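PDB 2PJQ: uncharacterized protein lp_2664 from Lactobacillus plantarum WCFS1, which is of unknown function but carries an HD domain and so may be a metal-dependent phosphohydrolase of the HD/PDEase superfamily. Local coordinates for residues B[131-136]-B[204-209]; B[148-153]-B[173-178]. One frame throughout, in Å; residues are numbered along the deposited sequence.

Interaction 1: B[131-136]-B[204-209]; sequences DAIGAI and AVMHEF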
# COMPACT_ATOMS: atom_id res chain seq x y z
N ASP B 131 14.04 -6.14 4.56
CA ASP B 131 12.71 -5.76 5.03
C ASP B 131 11.97 -4.93 3.99
O ASP B 131 10.95 -4.33 4.29
CB ASP B 131 12.82 -4.94 6.31
CG ASP B 131 11.52 -4.95 7.10
OD1 ASP B 131 11.11 -6.05 7.55
OD2 ASP B 131 10.91 -3.87 7.27
N ALA B 132 12.50 -4.88 2.77
CA ALA B 132 11.87 -4.13 1.70
C ALA B 132 11.54 -5.05 0.54
O ALA B 132 11.46 -4.63 -0.61
CB ALA B 132 12.78 -2.99 1.24
N ILE B 133 11.37 -6.33 0.85
CA ILE B 133 11.05 -7.32 -0.15
C ILE B 133 10.19 -8.33 0.57
O ILE B 133 9.95 -8.18 1.77
CB ILE B 133 12.32 -8.02 -0.72
CG1 ILE B 133 13.06 -8.79 0.38
CG2 ILE B 133 13.22 -6.97 -1.39
CD1 ILE B 133 14.35 -9.48 -0.10
N GLY B 134 9.73 -9.35 -0.13
CA GLY B 134 8.87 -10.30 0.52
C GLY B 134 7.53 -9.60 0.67
O GLY B 134 7.38 -8.45 0.25
N ALA B 135 6.56 -10.29 1.24
CA ALA B 135 5.22 -9.76 1.45
C ALA B 135 5.30 -8.41 2.16
O ALA B 135 4.58 -7.45 1.81
CB ALA B 135 4.41 -10.74 2.28
N ILE B 136 6.19 -8.34 3.15
CA ILE B 136 6.37 -7.11 3.89
C ILE B 136 6.80 -5.96 2.99
O ILE B 136 6.28 -4.85 3.09
CB ILE B 136 7.36 -7.29 5.03
CG1 ILE B 136 6.62 -7.93 6.22
CG2 ILE B 136 8.00 -5.97 5.37
CD1 ILE B 136 7.49 -8.26 7.43
N ALA B 204 9.81 -14.67 -4.72
CA ALA B 204 8.72 -15.36 -5.39
C ALA B 204 7.39 -14.66 -5.20
O ALA B 204 6.56 -14.61 -6.11
CB ALA B 204 8.65 -16.78 -4.88
N VAL B 205 7.19 -14.10 -4.01
CA VAL B 205 5.95 -13.41 -3.64
C VAL B 205 5.81 -12.08 -4.35
O VAL B 205 4.74 -11.72 -4.81
CB VAL B 205 5.92 -13.12 -2.13
CG1 VAL B 205 4.48 -12.91 -1.69
CG2 VAL B 205 6.61 -14.26 -1.36
N MSE B 206 6.89 -11.33 -4.41
CA MSE B 206 6.87 -10.04 -5.06
C MSE B 206 6.56 -10.28 -6.52
O MSE B 206 5.74 -9.56 -7.10
CB MSE B 206 8.21 -9.34 -4.90
CG MSE B 206 8.61 -9.04 -3.47
SE MSE B 206 10.31 -8.08 -3.43
CE MSE B 206 9.65 -6.29 -3.18
N HIS B 207 7.21 -11.28 -7.12
CA HIS B 207 6.96 -11.60 -8.53
C HIS B 207 5.53 -12.04 -8.81
O HIS B 207 4.98 -11.72 -9.85
CB HIS B 207 7.94 -12.65 -9.06
CG HIS B 207 9.20 -12.07 -9.61
ND1 HIS B 207 10.35 -11.97 -8.86
CD2 HIS B 207 9.47 -11.48 -10.79
CE1 HIS B 207 11.27 -11.33 -9.56
NE2 HIS B 207 10.76 -11.02 -10.73
N GLU B 208 4.92 -12.79 -7.89
CA GLU B 208 3.53 -13.21 -8.06
C GLU B 208 2.61 -11.98 -7.99
O GLU B 208 1.57 -11.93 -8.64
CB GLU B 208 3.14 -14.22 -6.99
CG GLU B 208 3.41 -15.67 -7.39
CD GLU B 208 3.70 -16.57 -6.20
OE1 GLU B 208 2.82 -16.68 -5.32
OE2 GLU B 208 4.82 -17.15 -6.14
N PHE B 209 3.03 -10.99 -7.20
CA PHE B 209 2.26 -9.78 -7.03
C PHE B 209 2.30 -8.89 -8.27
O PHE B 209 1.25 -8.50 -8.78
CB PHE B 209 2.75 -8.99 -5.81
CG PHE B 209 2.04 -7.69 -5.61
CD1 PHE B 209 0.70 -7.66 -5.25
CD2 PHE B 209 2.70 -6.49 -5.82
CE1 PHE B 209 0.02 -6.43 -5.10
CE2 PHE B 209 2.04 -5.26 -5.68
CZ PHE B 209 0.69 -5.24 -5.32

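Interaction 2: B[148-153]-B[173-178]; sequences VGEKIY and GTAINH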
# COMPACT_ATOMS: atom_id res chain seq x y z
N VAL B 148 2.50 9.03 0.02
CA VAL B 148 2.99 10.13 -0.80
C VAL B 148 2.04 10.56 -1.92
O VAL B 148 2.16 11.67 -2.42
CB VAL B 148 4.39 9.77 -1.39
CG1 VAL B 148 4.74 10.69 -2.56
CG2 VAL B 148 5.44 9.87 -0.31
N GLY B 149 1.11 9.71 -2.31
CA GLY B 149 0.21 10.08 -3.38
C GLY B 149 0.69 9.64 -4.75
O GLY B 149 0.13 10.02 -5.78
N GLU B 150 1.75 8.84 -4.77
CA GLU B 150 2.35 8.32 -5.99
C GLU B 150 1.34 7.54 -6.81
O GLU B 150 0.27 7.19 -6.32
CB GLU B 150 3.49 7.40 -5.60
CG GLU B 150 4.70 7.37 -6.50
CD GLU B 150 5.74 6.42 -5.95
OE1 GLU B 150 5.49 5.19 -6.01
OE2 GLU B 150 6.78 6.89 -5.45
N LYS B 151 1.68 7.25 -8.06
CA LYS B 151 0.81 6.49 -8.94
C LYS B 151 1.13 4.98 -8.83
O LYS B 151 2.29 4.59 -8.74
CB LYS B 151 1.01 6.97 -10.37
CG LYS B 151 -0.04 6.53 -11.37
CD LYS B 151 0.27 7.10 -12.74
CE LYS B 151 0.33 8.63 -12.70
NZ LYS B 151 0.87 9.19 -13.97
N ILE B 152 0.10 4.14 -8.84
CA ILE B 152 0.35 2.71 -8.69
C ILE B 152 0.90 2.03 -9.93
O ILE B 152 1.76 1.16 -9.83
CB ILE B 152 -0.93 1.94 -8.28
CG1 ILE B 152 -1.60 2.62 -7.09
CG2 ILE B 152 -0.57 0.51 -7.87
CD1 ILE B 152 -2.95 2.04 -6.73
N TYR B 153 0.41 2.42 -11.10
CA TYR B 153 0.83 1.81 -12.35
C TYR B 153 0.39 2.67 -13.52
O TYR B 153 -0.55 3.45 -13.40
CB TYR B 153 0.20 0.43 -12.46
CG TYR B 153 0.53 -0.33 -13.71
CD1 TYR B 153 1.84 -0.68 -14.01
CD2 TYR B 153 -0.48 -0.74 -14.58
CE1 TYR B 153 2.15 -1.44 -15.13
CE2 TYR B 153 -0.19 -1.50 -15.71
CZ TYR B 153 1.13 -1.84 -15.97
OH TYR B 153 1.42 -2.61 -17.08
N GLY B 173 8.22 7.70 -9.78
CA GLY B 173 7.84 6.68 -10.74
C GLY B 173 6.53 6.07 -10.31
O GLY B 173 5.83 6.63 -9.48
N THR B 174 6.18 4.91 -10.86
CA THR B 174 4.95 4.27 -10.45
C THR B 174 5.31 3.21 -9.40
O THR B 174 6.45 2.75 -9.33
CB THR B 174 4.24 3.60 -11.63
OG1 THR B 174 4.97 2.44 -12.05
CG2 THR B 174 4.14 4.57 -12.79
N ALA B 175 4.34 2.83 -8.58
CA ALA B 175 4.57 1.85 -7.54
C ALA B 175 5.08 0.55 -8.10
O ALA B 175 6.04 -0.02 -7.59
CB ALA B 175 3.29 1.62 -6.78
N ILE B 176 4.44 0.05 -9.15
CA ILE B 176 4.87 -1.20 -9.75
C ILE B 176 6.30 -1.07 -10.26
O ILE B 176 7.14 -1.93 -10.00
CB ILE B 176 3.95 -1.62 -10.93
CG1 ILE B 176 2.54 -1.93 -10.41
CG2 ILE B 176 4.53 -2.85 -11.62
CD1 ILE B 176 2.44 -3.22 -9.60
N ASN B 177 6.60 0.01 -10.98
CA ASN B 177 7.94 0.21 -11.53
C ASN B 177 9.05 0.08 -10.48
O ASN B 177 10.20 -0.21 -10.80
CB ASN B 177 8.05 1.57 -12.22
CG ASN B 177 7.24 1.65 -13.52
OD1 ASN B 177 6.90 0.64 -14.14
ND2 ASN B 177 6.96 2.88 -13.94
N HIS B 178 8.69 0.30 -9.21
CA HIS B 178 9.67 0.22 -8.14
C HIS B 178 10.20 -1.20 -7.97
O HIS B 178 11.37 -1.38 -7.64
CB HIS B 178 9.06 0.72 -6.82
CG HIS B 178 10.09 1.12 -5.82
ND1 HIS B 178 11.22 1.84 -6.17
CD2 HIS B 178 10.19 0.89 -4.49
CE1 HIS B 178 11.96 2.03 -5.09
NE2 HIS B 178 11.36 1.46 -4.06

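Interaction 1: B[131-136]-B[204-209]
Met206, present as selenomethionine, reaches from helix 204-219 onto Ile133 and Gly134, joining that helix to the turn before helix 134-148. The apolar packing between side chains centres on its SE atom, which lies 3.4 Å from Ile133 CB and also near Ile133 CG2, the two side chains meeting at a slant. A long, unbranched, polarisable side chain suits this uneven surface of methyl and peptide groups.

Against the main chain, Met206 CG sits anti to its own carbonyl carbon (chi1 -61°) and the chain bends at chi3, which carries the terminal methyl CE along the backbone to 3.6 Å from Ala132 O. Met206 CG lies 3.5 Å from Gly134 N, and the CA atoms of Gly134 and Met206 are 5.9 Å apart; Gly134 has a positive phi of 74°, readily adopted by glycine, and offers bare backbone to the methionine. Beside it, Val205 CG1 approaches Ala135 N at 4.4 Å, a looser touch.

Polar bonding belongs to the surroundings. Asp131 forms a salt bridge with Arg37 and a hydrogen bond with His34, while Ala135 N and Ile136 N, at the start of their helix, are bound by the carboxylate of Glu216 of the second subunit. With no hydrogen bond between 131-136 and 204-209, the contact implies association through shape and dispersion.

Interaction 2: B[148-153]-B[173-178]
Lys151 and Ile152, in the loop after helix 134-148, turn their carbonyls to the first amides of helix 175-183, whose N-cap is Thr174. Ala175 N donates to Lys151 O at 2.7 Å, and one residue on, Ile176 N donates to Ile152 O at 3.0 Å. Successive loop carbonyls thus receive successive amides that the helix itself cannot use. Thr174 OG1 accepts from Asn177 N, though the position of OG1 is less certain; threonine suits an N-cap because its short side chain holds a hydroxyl where it can accept from a helix amide.

The closely packed apolar part lies between helices 134-148 and 204-219. Ile152 CG2 is 4.2 Å from Ala175 CB, and the small alanine lets the loop backbone lie close, with the CA atoms of Ile152 and Ala175 4.5 Å apart. Ile176 CB lies 3.8 Å from Tyr153 CD1; Tyr153 CG stands anti to its backbone N (chi1 180°), which brings the ring over to Ile176, the two meeting obliquely. Phe213 touches both Ile152 and Ile176, and the tyrosine ring makes an edge-to-face contact with Trp217.

Toward solvent the contact thins at Lys151, which is exposed, its aliphatic chain leading away from the helix start to a salt bridge with Asp154, as suits a long cationic residue at a surface. Its neighbour Glu150 turns back toward the helix start and returns to the closer part, its carboxylate weakly bonded to Ser145 through OE1, and its methylene CG rests 3.3 Å from Gly173 O.

Helix 134-148 connects the two contacts: interaction 1 involves its beginning, and interaction 2 the loop that follows its end. Both segments of interaction 2 fall between the two segments of interaction 1 in the sequence; the centres of the contacts are 16 Å apart, and their nearest atoms, about 4 Å apart, do not touch. Helix 204-219 supplies one side of interaction 1 and, further along, covers the apolar side of interaction 2, while helix 175-183, whose start belongs to interaction 2, also packs on Met206. The contacts therefore tie three helices of the C-terminal half together. Both also touch the second subunit, placing this helical cluster at the dimer interface.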